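Molybdopterin molybdotransferase (Pyrococcus horikoshii, PDB 1UZ5) probably inserts molybdate into adenylyl-molybdopterin, releasing AMP, in a magnesium-dependent step of molybdenum cofactor synthesis. Local coordinates at residues L9-A12 against L13-Q17; V267-L271 against G272-V276; P301-P304 against T305-L308; T309-L313 against L314-L318. One frame throughout, in Å; residues are numbered along the deposited sequence.

Contact 1: residues L9-A12 against L13-Q17; sequences LEKA and LEVVQ
The carbonyls of L9 to A12 accept the N-H groups of L13 to V16, four consecutive i to i+4 bonds of one alpha helix. The shortest joins L13 N to L9 O at 2.7 Å. L13 lies beside L9 on the same flank. Its CD1 rests 3.9 Å from L9 CG, and its CG also touches L9 O. CG of L13 stands anti to the carbonyl carbon (chi1 -69°), which turns the isobutyl group back along the helix toward L9. An alanine here is likely to leave L9 CG without this neighbour and open a gap beside the helix 304-322, which CD2 of L13 also touches. On the exposed flank E10 and E14 meet at about a right angle, their carboxylate planes 34° apart. E10 OE2 is 3.2 Å from E14 OE2. E10 reaches it because its chain bends at chi2 (53°), while E14 stays extended beyond CG. K11 crosses V15 at a slant, its CE 4.0 Å from V15 CG2. V15 in turn packs on K275 and V276. Two acidic groups this close would probably repel each other if both were charged. Their nearness may raise the proton affinity of one.

Contact 2: residues V267-L271 against G272-V276; sequences VIEEL and GEVKV
V274 turns its side chain back onto the last turn of the helix 263-271, where I268 and E269 receive it. CB of V274 lies 3.7 Å from E269 OE1. CG2 does most of the touching. It meets I268 CG2 at 3.8 Å and the same OE1 at 3.7 Å, and E269 CB lies a little farther off. With CG1 anti to the backbone N (chi1 172°), CG2 falls anti to the carbonyl carbon, and this carries it to the helix. The valine crosses both partners at about a right angle. E269 brings OE1 to the valine because its chain bends at chi2 (65°). The backbone makes the turn at G272, the first residue to leave helical angles. G272 N still gives a bond to I268 O, at 2.7 Å and with an N-H...O angle of 136°. K275 NZ forms a salt bridge with E273 OE2 at 3.3 Å. K275 and V276 both face I289, which makes a classic beta bulge. The contact is a helix-to-strand turn at the surface. The strand 273-277 is an outermost strand of its sheet and pairs with 288-292. I268 and V274 both pack on I288, and L271 packs on I240 of the helix 233-246.

Contact 3: residues P301-P304 against T305-L308; sequences PGYP and TSCL
Backbone bonds join Y303 and P304 to the first turn of the helix. Y303 O accepts from C307 N at 2.8 Å, with an N-H...O angle of 155°. It also takes a weak bond from S306 N. P304 O accepts from L308 N at 3.0 Å. Y303 is the N-cap residue, and P304 opens the helix 304-322. A proline suits this first turn, where no earlier carbonyl needs its N-H. The loop with its P301-G302-Y303-P304 sequence follows the strand 295-300, so strand, loop and helix run on in the probable molybdopterin-binding domain.

Polar side chains gather round the tyrosine ring. S306 OG lies at the ring edge, near its plane, 3.4 Å from Y303 CD2. T305 OG1 comes in obliquely, 3.1 Å from Y303 CE2. The side chains of Y303 and T305 lie side by side and point the same way. T305 OG1 sits between its backbone N and carbonyl carbon (chi1 64°), which brings the hydroxyl over to the ring. Beyond the contact, Y303 and T305 both pack on S371 of the helix 368-374.

Apolar and mixed contacts come from P301. Its CB meets S306 CB at 3.8 Å. P301 O lies 3.3 Å from C307 CB, with C307 SG farther off. C307 also packs on L212, and P304 on F372.

Contact 4: residues T309-L313 against L314-L318; sequences TNFTL and LVVPL
The F311 ring carries V316 over one face and has V315 lying obliquely to it. V316 CG2 makes a CH-pi contact, 4.0 Å from the ring centroid and 27° off the normal. It comes nearest at F311 CE2, 3.5 Å away. V315 CB approaches F311 CD1 at 3.7 Å, and its CG1 touches CE1. Both valines cross the phenylalanine at about a right angle. CG of F311 is anti to the backbone N (chi1 167°), which brings the ring alongside the next turn. L212, A215 and I216 of the helix 208-219 also pack on it. A serine in its place would probably leave V316 CG2 without its ring face and open a gap toward the helix 208-219. The helix here has a pi-type turn at 311-313. F311 O accepts from V316 N at 3.0 Å and from V315 N at 2.8 Å, from opposite faces of its plane. The kink follows at P317, whose nitrogen gives no bond to the turn before. Its ring instead sets CD 3.2 Å from T312 O and CG near L313 O. L314 N bonds to N310 O. A water donates to L313 O at 2.9 Å and to L314 O.

How the contacts relate
Contacts 3 and 4 are successive parts of the helix 304-322, their centres about 12 Å apart, and P301 CD meets N310 ND2 at 3.9 Å. Contact 1 lies across the second half of that helix. L13 CD2 is 3.5 Å from L313 O, and V16 CG1 is 3.8 Å from L318 CB. Its other flank reaches contact 2, where V15 CG1 touches K275 CB at 3.7 Å. The helix 9-18, from the MoeA N-terminal region, thus packs between two parts of the probable molybdopterin-binding domain. Contacts 2 and 4 do not touch, with nearest atoms about 7 Å apart. A bound sulfate, probably from the crystallisation liquor, lies about 6 Å from the S306 side chain and may mark a pocket beside contact 3.

Contact 1: residues L9-A12 against L13-Q17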
loop_
_atom_site.group_PDB
_atom_site.type_symbol
_atom_site.label_atom_id
_atom_site.label_comp_id
_atom_site.label_asym_id
_atom_site.label_seq_id
_atom_site.Cartn_x
_atom_site.Cartn_y
_atom_site.Cartn_z
ATOM N N LEU A 9 -6.578 -2.744 27.035
ATOM C CA LEU A 9 -6.299 -2.364 25.658
ATOM C C LEU A 9 -7.358 -2.945 24.731
ATOM O O LEU A 9 -7.907 -2.245 23.879
ATOM C CB LEU A 9 -4.914 -2.870 25.241
ATOM C CG LEU A 9 -4.489 -2.631 23.786
ATOM C CD1 LEU A 9 -4.544 -1.147 23.461
ATOM C CD2 LEU A 9 -3.083 -3.170 23.573
ATOM N N GLU A 10 -7.650 -4.229 24.911
ATOM C CA GLU A 10 -8.638 -4.906 24.083
ATOM C C GLU A 10 -9.935 -4.114 23.989
ATOM O O GLU A 10 -10.547 -4.039 22.922
ATOM C CB GLU A 10 -8.923 -6.302 24.635
ATOM C CG GLU A 10 -9.969 -7.069 23.845
ATOM C CD GLU A 10 -9.648 -7.124 22.364
ATOM O OE1 GLU A 10 -8.534 -7.570 22.014
ATOM O OE2 GLU A 10 -10.510 -6.724 21.551
ATOM N N LYS A 11 -10.357 -3.521 25.101
ATOM C CA LYS A 11 -11.586 -2.740 25.091
ATOM C C LYS A 11 -11.394 -1.498 24.239
ATOM O O LYS A 11 -12.244 -1.164 23.413
ATOM C CB LYS A 11 -11.987 -2.330 26.509
ATOM C CG LYS A 11 -13.221 -1.436 26.553
ATOM C CD LYS A 11 -14.432 -2.125 25.934
ATOM C CE LYS A 11 -15.626 -1.186 25.848
ATOM N NZ LYS A 11 -16.037 -0.682 27.187
ATOM N N ALA A 12 -10.274 -0.812 24.449
ATOM C CA ALA A 12 -9.970 0.395 23.687
ATOM C C ALA A 12 -9.911 0.051 22.200
ATOM O O ALA A 12 -10.323 0.845 21.355
ATOM C CB ALA A 12 -8.647 0.986 24.145
ATOM N N LEU A 13 -9.401 -1.139 21.888
ATOM C CA LEU A 13 -9.307 -1.580 20.500
ATOM C C LEU A 13 -10.700 -1.831 19.935
ATOM O O LEU A 13 -10.994 -1.459 18.798
ATOM C CB LEU A 13 -8.463 -2.850 20.393
ATOM C CG LEU A 13 -6.970 -2.685 20.677
ATOM C CD1 LEU A 13 -6.268 -4.032 20.605
ATOM C CD2 LEU A 13 -6.373 -1.719 19.665
ATOM N N GLU A 14 -11.557 -2.460 20.735
ATOM C CA GLU A 14 -12.922 -2.742 20.307
ATOM C C GLU A 14 -13.655 -1.437 20.033
ATOM O O GLU A 14 -14.443 -1.345 19.094
ATOM C CB GLU A 14 -13.662 -3.540 21.382
ATOM C CG GLU A 14 -13.165 -4.968 21.534
ATOM C CD GLU A 14 -13.792 -5.684 22.718
ATOM O OE1 GLU A 14 -15.035 -5.639 22.852
ATOM O OE2 GLU A 14 -13.043 -6.296 23.510
ATOM N N VAL A 15 -13.383 -0.425 20.852
ATOM C CA VAL A 15 -14.015 0.878 20.688
ATOM C C VAL A 15 -13.634 1.514 19.353
ATOM O O VAL A 15 -14.491 2.025 18.633
ATOM C CB VAL A 15 -13.614 1.839 21.827
ATOM C CG1 VAL A 15 -14.194 3.224 21.573
ATOM C CG2 VAL A 15 -14.111 1.292 23.158
ATOM N N VAL A 16 -12.348 1.492 19.023
ATOM C CA VAL A 16 -11.898 2.074 17.762
ATOM C C VAL A 16 -12.518 1.304 16.603
ATOM O O VAL A 16 -12.943 1.895 15.611
ATOM C CB VAL A 16 -10.363 2.033 17.637
ATOM C CG1 VAL A 16 -9.939 2.584 16.281
ATOM C CG2 VAL A 16 -9.732 2.845 18.764
ATOM N N GLN A 17 -12.571 -0.016 16.740
ATOM C CA GLN A 17 -13.158 -0.858 15.706
ATOM C C GLN A 17 -14.602 -0.439 15.472
ATOM O O GLN A 17 -15.113 -0.542 14.358
ATOM C CB GLN A 17 -13.114 -2.327 16.124
ATOM C CG GLN A 17 -11.713 -2.866 16.340
ATOM C CD GLN A 17 -11.710 -4.323 16.754
ATOM O OE1 GLN A 17 -12.218 -5.182 16.036
ATOM N NE2 GLN A 17 -11.134 -4.609 17.916
#

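Contact 2: residues V267-L271 against G272-V276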
loop_
_atom_site.group_PDB
_atom_site.type_symbol
_atom_site.label_atom_id
_atom_site.label_comp_id
_atom_site.label_asym_id
_atom_site.label_seq_id
_atom_site.Cartn_x
_atom_site.Cartn_y
_atom_site.Cartn_z
ATOM N N VAL A 267 -12.432 18.824 27.961
ATOM C CA VAL A 267 -12.830 19.591 26.789
ATOM C C VAL A 267 -13.589 18.688 25.820
ATOM O O VAL A 267 -14.609 19.079 25.259
ATOM C CB VAL A 267 -11.608 20.199 26.074
ATOM C CG1 VAL A 267 -12.042 20.859 24.770
ATOM C CG2 VAL A 267 -10.942 21.221 26.981
ATOM N N ILE A 268 -13.084 17.474 25.637
ATOM C CA ILE A 268 -13.723 16.513 24.747
ATOM C C ILE A 268 -15.078 16.116 25.325
ATOM O O ILE A 268 -16.060 15.962 24.595
ATOM C CB ILE A 268 -12.846 15.250 24.581
ATOM C CG1 ILE A 268 -11.539 15.620 23.874
ATOM C CG2 ILE A 268 -13.600 14.182 23.804
ATOM C CD1 ILE A 268 -10.535 14.487 23.803
ATOM N N GLU A 269 -15.124 15.965 26.644
ATOM C CA GLU A 269 -16.347 15.586 27.339
ATOM C C GLU A 269 -17.465 16.602 27.126
ATOM O O GLU A 269 -18.635 16.233 27.004
ATOM C CB GLU A 269 -16.075 15.433 28.839
ATOM C CG GLU A 269 -17.258 14.910 29.627
ATOM C CD GLU A 269 -17.634 13.495 29.234
ATOM O OE1 GLU A 269 -16.837 12.573 29.504
ATOM O OE2 GLU A 269 -18.722 13.308 28.650
ATOM N N GLU A 270 -17.109 17.882 27.075
ATOM C CA GLU A 270 -18.107 18.926 26.886
ATOM C C GLU A 270 -18.453 19.203 25.428
ATOM O O GLU A 270 -19.488 19.805 25.140
ATOM C CB GLU A 270 -17.657 20.221 27.567
ATOM C CG GLU A 270 -16.377 20.820 27.027
ATOM C CD GLU A 270 -15.956 22.055 27.804
ATOM O OE1 GLU A 270 -15.690 21.930 29.019
ATOM O OE2 GLU A 270 -15.895 23.148 27.202
ATOM N N LEU A 271 -17.592 18.779 24.508
ATOM C CA LEU A 271 -17.852 18.987 23.087
ATOM C C LEU A 271 -18.509 17.741 22.504
ATOM O O LEU A 271 -19.171 17.798 21.464
ATOM C CB LEU A 271 -16.554 19.283 22.332
ATOM C CG LEU A 271 -15.947 20.677 22.490
ATOM C CD1 LEU A 271 -14.646 20.757 21.706
ATOM C CD2 LEU A 271 -16.929 21.722 21.986
ATOM N N GLY A 272 -18.323 16.616 23.185
ATOM C CA GLY A 272 -18.897 15.369 22.722
ATOM C C GLY A 272 -18.928 14.307 23.801
ATOM O O GLY A 272 -19.501 14.516 24.866
ATOM N N GLU A 273 -18.306 13.166 23.528
ATOM C CA GLU A 273 -18.276 12.067 24.483
ATOM C C GLU A 273 -16.909 11.401 24.556
ATOM O O GLU A 273 -16.204 11.294 23.555
ATOM C CB GLU A 273 -19.327 11.019 24.109
ATOM C CG GLU A 273 -19.284 9.760 24.968
ATOM C CD GLU A 273 -20.408 8.789 24.643
ATOM O OE1 GLU A 273 -21.589 9.177 24.786
ATOM O OE2 GLU A 273 -20.114 7.640 24.244
ATOM N N VAL A 274 -16.540 10.960 25.753
ATOM C CA VAL A 274 -15.270 10.286 25.965
ATOM C C VAL A 274 -15.545 8.804 26.155
ATOM O O VAL A 274 -16.066 8.390 27.190
ATOM C CB VAL A 274 -14.539 10.821 27.221
ATOM C CG1 VAL A 274 -13.321 9.965 27.519
ATOM C CG2 VAL A 274 -14.115 12.265 27.005
ATOM N N LYS A 275 -15.210 8.008 25.146
ATOM C CA LYS A 275 -15.414 6.565 25.209
ATOM C C LYS A 275 -14.370 5.939 26.129
ATOM O O LYS A 275 -14.692 5.124 26.991
ATOM C CB LYS A 275 -15.285 5.953 23.813
ATOM C CG LYS A 275 -16.317 6.433 22.803
ATOM C CD LYS A 275 -17.646 5.720 22.976
ATOM C CE LYS A 275 -18.611 6.077 21.855
ATOM N NZ LYS A 275 -19.864 5.276 21.927
ATOM N N VAL A 276 -13.117 6.331 25.938
ATOM C CA VAL A 276 -12.016 5.803 26.733
ATOM C C VAL A 276 -11.249 6.933 27.405
ATOM O O VAL A 276 -10.993 7.970 26.794
ATOM C CB VAL A 276 -11.026 5.007 25.850
ATOM C CG1 VAL A 276 -9.887 4.455 26.697
ATOM C CG2 VAL A 276 -11.758 3.883 25.133
#

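Contact 3: residues P301-P304 against T305-L308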
loop_
_atom_site.group_PDB
_atom_site.type_symbol
_atom_site.label_atom_id
_atom_site.label_comp_id
_atom_site.label_asym_id
_atom_site.label_seq_id
_atom_site.Cartn_x
_atom_site.Cartn_y
_atom_site.Cartn_z
ATOM N N PRO A 301 -0.119 10.600 24.325
ATOM C CA PRO A 301 0.977 11.085 25.173
ATOM C C PRO A 301 1.878 12.070 24.429
ATOM O O PRO A 301 1.994 12.016 23.202
ATOM C CB PRO A 301 1.732 9.807 25.532
ATOM C CG PRO A 301 0.673 8.752 25.485
ATOM C CD PRO A 301 -0.102 9.129 24.245
ATOM N N GLY A 302 2.522 12.957 25.180
ATOM C CA GLY A 302 3.415 13.933 24.580
ATOM C C GLY A 302 4.823 13.408 24.350
ATOM O O GLY A 302 5.550 13.932 23.508
ATOM N N TYR A 303 5.226 12.388 25.104
ATOM C CA TYR A 303 6.558 11.812 24.936
ATOM C C TYR A 303 6.594 11.169 23.545
ATOM O O TYR A 303 5.824 10.256 23.264
ATOM C CB TYR A 303 6.823 10.747 26.001
ATOM C CG TYR A 303 8.267 10.312 26.064
ATOM C CD1 TYR A 303 9.270 11.221 26.409
ATOM C CD2 TYR A 303 8.640 9.005 25.762
ATOM C CE1 TYR A 303 10.606 10.843 26.449
ATOM C CE2 TYR A 303 9.980 8.614 25.799
ATOM C CZ TYR A 303 10.955 9.541 26.141
ATOM O OH TYR A 303 12.282 9.181 26.152
ATOM N N PRO A 304 7.498 11.636 22.664
ATOM C CA PRO A 304 7.663 11.147 21.288
ATOM C C PRO A 304 7.452 9.655 21.005
ATOM O O PRO A 304 6.581 9.302 20.214
ATOM C CB PRO A 304 9.062 11.631 20.926
ATOM C CG PRO A 304 9.102 12.967 21.607
ATOM C CD PRO A 304 8.538 12.629 22.983
ATOM N N THR A 305 8.238 8.781 21.630
ATOM C CA THR A 305 8.088 7.344 21.394
ATOM C C THR A 305 6.761 6.787 21.911
ATOM O O THR A 305 6.266 5.778 21.405
ATOM C CB THR A 305 9.233 6.533 22.039
ATOM O OG1 THR A 305 9.176 6.673 23.462
ATOM C CG2 THR A 305 10.582 7.023 21.539
ATOM N N SER A 306 6.191 7.436 22.924
ATOM C CA SER A 306 4.918 6.995 23.489
ATOM C C SER A 306 3.782 7.418 22.564
ATOM O O SER A 306 2.798 6.696 22.398
ATOM C CB SER A 306 4.708 7.604 24.878
ATOM O OG SER A 306 5.752 7.219 25.753
ATOM N N CYS A 307 3.924 8.598 21.976
ATOM C CA CYS A 307 2.937 9.124 21.041
ATOM C C CYS A 307 2.939 8.204 19.823
ATOM O O CYS A 307 1.888 7.821 19.310
ATOM C CB CYS A 307 3.330 10.537 20.613
ATOM S SG CYS A 307 2.264 11.308 19.384
ATOM N N LEU A 308 4.141 7.848 19.381
ATOM C CA LEU A 308 4.315 6.981 18.224
ATOM C C LEU A 308 3.721 5.602 18.489
ATOM O O LEU A 308 3.023 5.037 17.643
ATOM C CB LEU A 308 5.805 6.863 17.897
ATOM C CG LEU A 308 6.214 6.017 16.694
ATOM C CD1 LEU A 308 5.463 6.474 15.453
ATOM C CD2 LEU A 308 7.717 6.135 16.496
#

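Contact 4: residues T309-L313 against L314-L318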
loop_
_atom_site.group_PDB
_atom_site.type_symbol
_atom_site.label_atom_id
_atom_site.label_comp_id
_atom_site.label_asym_id
_atom_site.label_seq_id
_atom_site.Cartn_x
_atom_site.Cartn_y
_atom_site.Cartn_z
ATOM N N THR A 309 4.001 5.065 19.670
ATOM C CA THR A 309 3.490 3.756 20.047
ATOM C C THR A 309 1.971 3.746 20.112
ATOM O O THR A 309 1.330 2.865 19.542
ATOM C CB THR A 309 4.057 3.309 21.407
ATOM O OG1 THR A 309 5.442 2.985 21.254
ATOM C CG2 THR A 309 3.310 2.090 21.937
ATOM N N ASN A 310 1.390 4.724 20.801
ATOM C CA ASN A 310 -0.062 4.780 20.918
ATOM C C ASN A 310 -0.727 5.083 19.578
ATOM O O ASN A 310 -1.836 4.624 19.312
ATOM C CB ASN A 310 -0.470 5.822 21.955
ATOM C CG ASN A 310 -0.274 5.331 23.379
ATOM O OD1 ASN A 310 0.799 4.851 23.744
ATOM N ND2 ASN A 310 -1.313 5.453 24.191
ATOM N N PHE A 311 -0.050 5.865 18.744
ATOM C CA PHE A 311 -0.569 6.208 17.423
ATOM C C PHE A 311 -0.739 4.912 16.634
ATOM O O PHE A 311 -1.794 4.642 16.061
ATOM C CB PHE A 311 0.420 7.134 16.705
ATOM C CG PHE A 311 0.150 7.304 15.228
ATOM C CD1 PHE A 311 -0.930 8.053 14.784
ATOM C CD2 PHE A 311 1.000 6.735 14.287
ATOM C CE1 PHE A 311 -1.159 8.238 13.423
ATOM C CE2 PHE A 311 0.782 6.912 12.922
ATOM C CZ PHE A 311 -0.301 7.667 12.491
ATOM N N THR A 312 0.319 4.111 16.630
ATOM C CA THR A 312 0.341 2.842 15.919
ATOM C C THR A 312 -0.714 1.858 16.415
ATOM O O THR A 312 -1.388 1.196 15.619
ATOM C CB THR A 312 1.721 2.192 16.051
ATOM O OG1 THR A 312 2.706 3.068 15.493
ATOM C CG2 THR A 312 1.759 0.848 15.324
ATOM N N LEU A 313 -0.860 1.770 17.732
ATOM C CA LEU A 313 -1.815 0.851 18.336
ATOM C C LEU A 313 -3.277 1.237 18.184
ATOM O O LEU A 313 -4.128 0.376 17.964
ATOM C CB LEU A 313 -1.505 0.683 19.826
ATOM C CG LEU A 313 -0.278 -0.151 20.190
ATOM C CD1 LEU A 313 0.037 0.002 21.668
ATOM C CD2 LEU A 313 -0.544 -1.609 19.841
ATOM N N LEU A 314 -3.569 2.529 18.280
ATOM C CA LEU A 314 -4.951 3.000 18.223
ATOM C C LEU A 314 -5.428 3.698 16.956
ATOM O O LEU A 314 -6.529 3.429 16.474
ATOM C CB LEU A 314 -5.215 3.938 19.404
ATOM C CG LEU A 314 -4.824 3.453 20.805
ATOM C CD1 LEU A 314 -5.114 4.548 21.815
ATOM C CD2 LEU A 314 -5.589 2.187 21.153
ATOM N N VAL A 315 -4.620 4.602 16.420
ATOM C CA VAL A 315 -5.039 5.346 15.242
ATOM C C VAL A 315 -4.798 4.639 13.913
ATOM O O VAL A 315 -5.662 4.648 13.037
ATOM C CB VAL A 315 -4.365 6.735 15.205
ATOM C CG1 VAL A 315 -4.962 7.573 14.084
ATOM C CG2 VAL A 315 -4.551 7.439 16.555
ATOM N N VAL A 316 -3.632 4.025 13.766
ATOM C CA VAL A 316 -3.292 3.341 12.528
ATOM C C VAL A 316 -4.349 2.327 12.079
ATOM O O VAL A 316 -4.790 2.365 10.933
ATOM C CB VAL A 316 -1.903 2.674 12.642
ATOM C CG1 VAL A 316 -1.616 1.821 11.417
ATOM C CG2 VAL A 316 -0.831 3.761 12.772
ATOM N N PRO A 317 -4.783 1.421 12.974
ATOM C CA PRO A 317 -5.798 0.443 12.561
ATOM C C PRO A 317 -7.042 1.112 11.963
ATOM O O PRO A 317 -7.617 0.623 10.989
ATOM C CB PRO A 317 -6.091 -0.306 13.857
ATOM C CG PRO A 317 -4.746 -0.300 14.540
ATOM C CD PRO A 317 -4.320 1.142 14.347
ATOM N N LEU A 318 -7.446 2.236 12.547
ATOM C CA LEU A 318 -8.609 2.976 12.072
ATOM C C LEU A 318 -8.375 3.495 10.656
ATOM O O LEU A 318 -9.224 3.348 9.777
ATOM C CB LEU A 318 -8.899 4.161 12.999
ATOM C CG LEU A 318 -10.066 5.075 12.612
ATOM C CD1 LEU A 318 -11.363 4.279 12.593
ATOM C CD2 LEU A 318 -10.167 6.229 13.600
HETATM O O HOH W 1 -6.902 0.467 17.211
#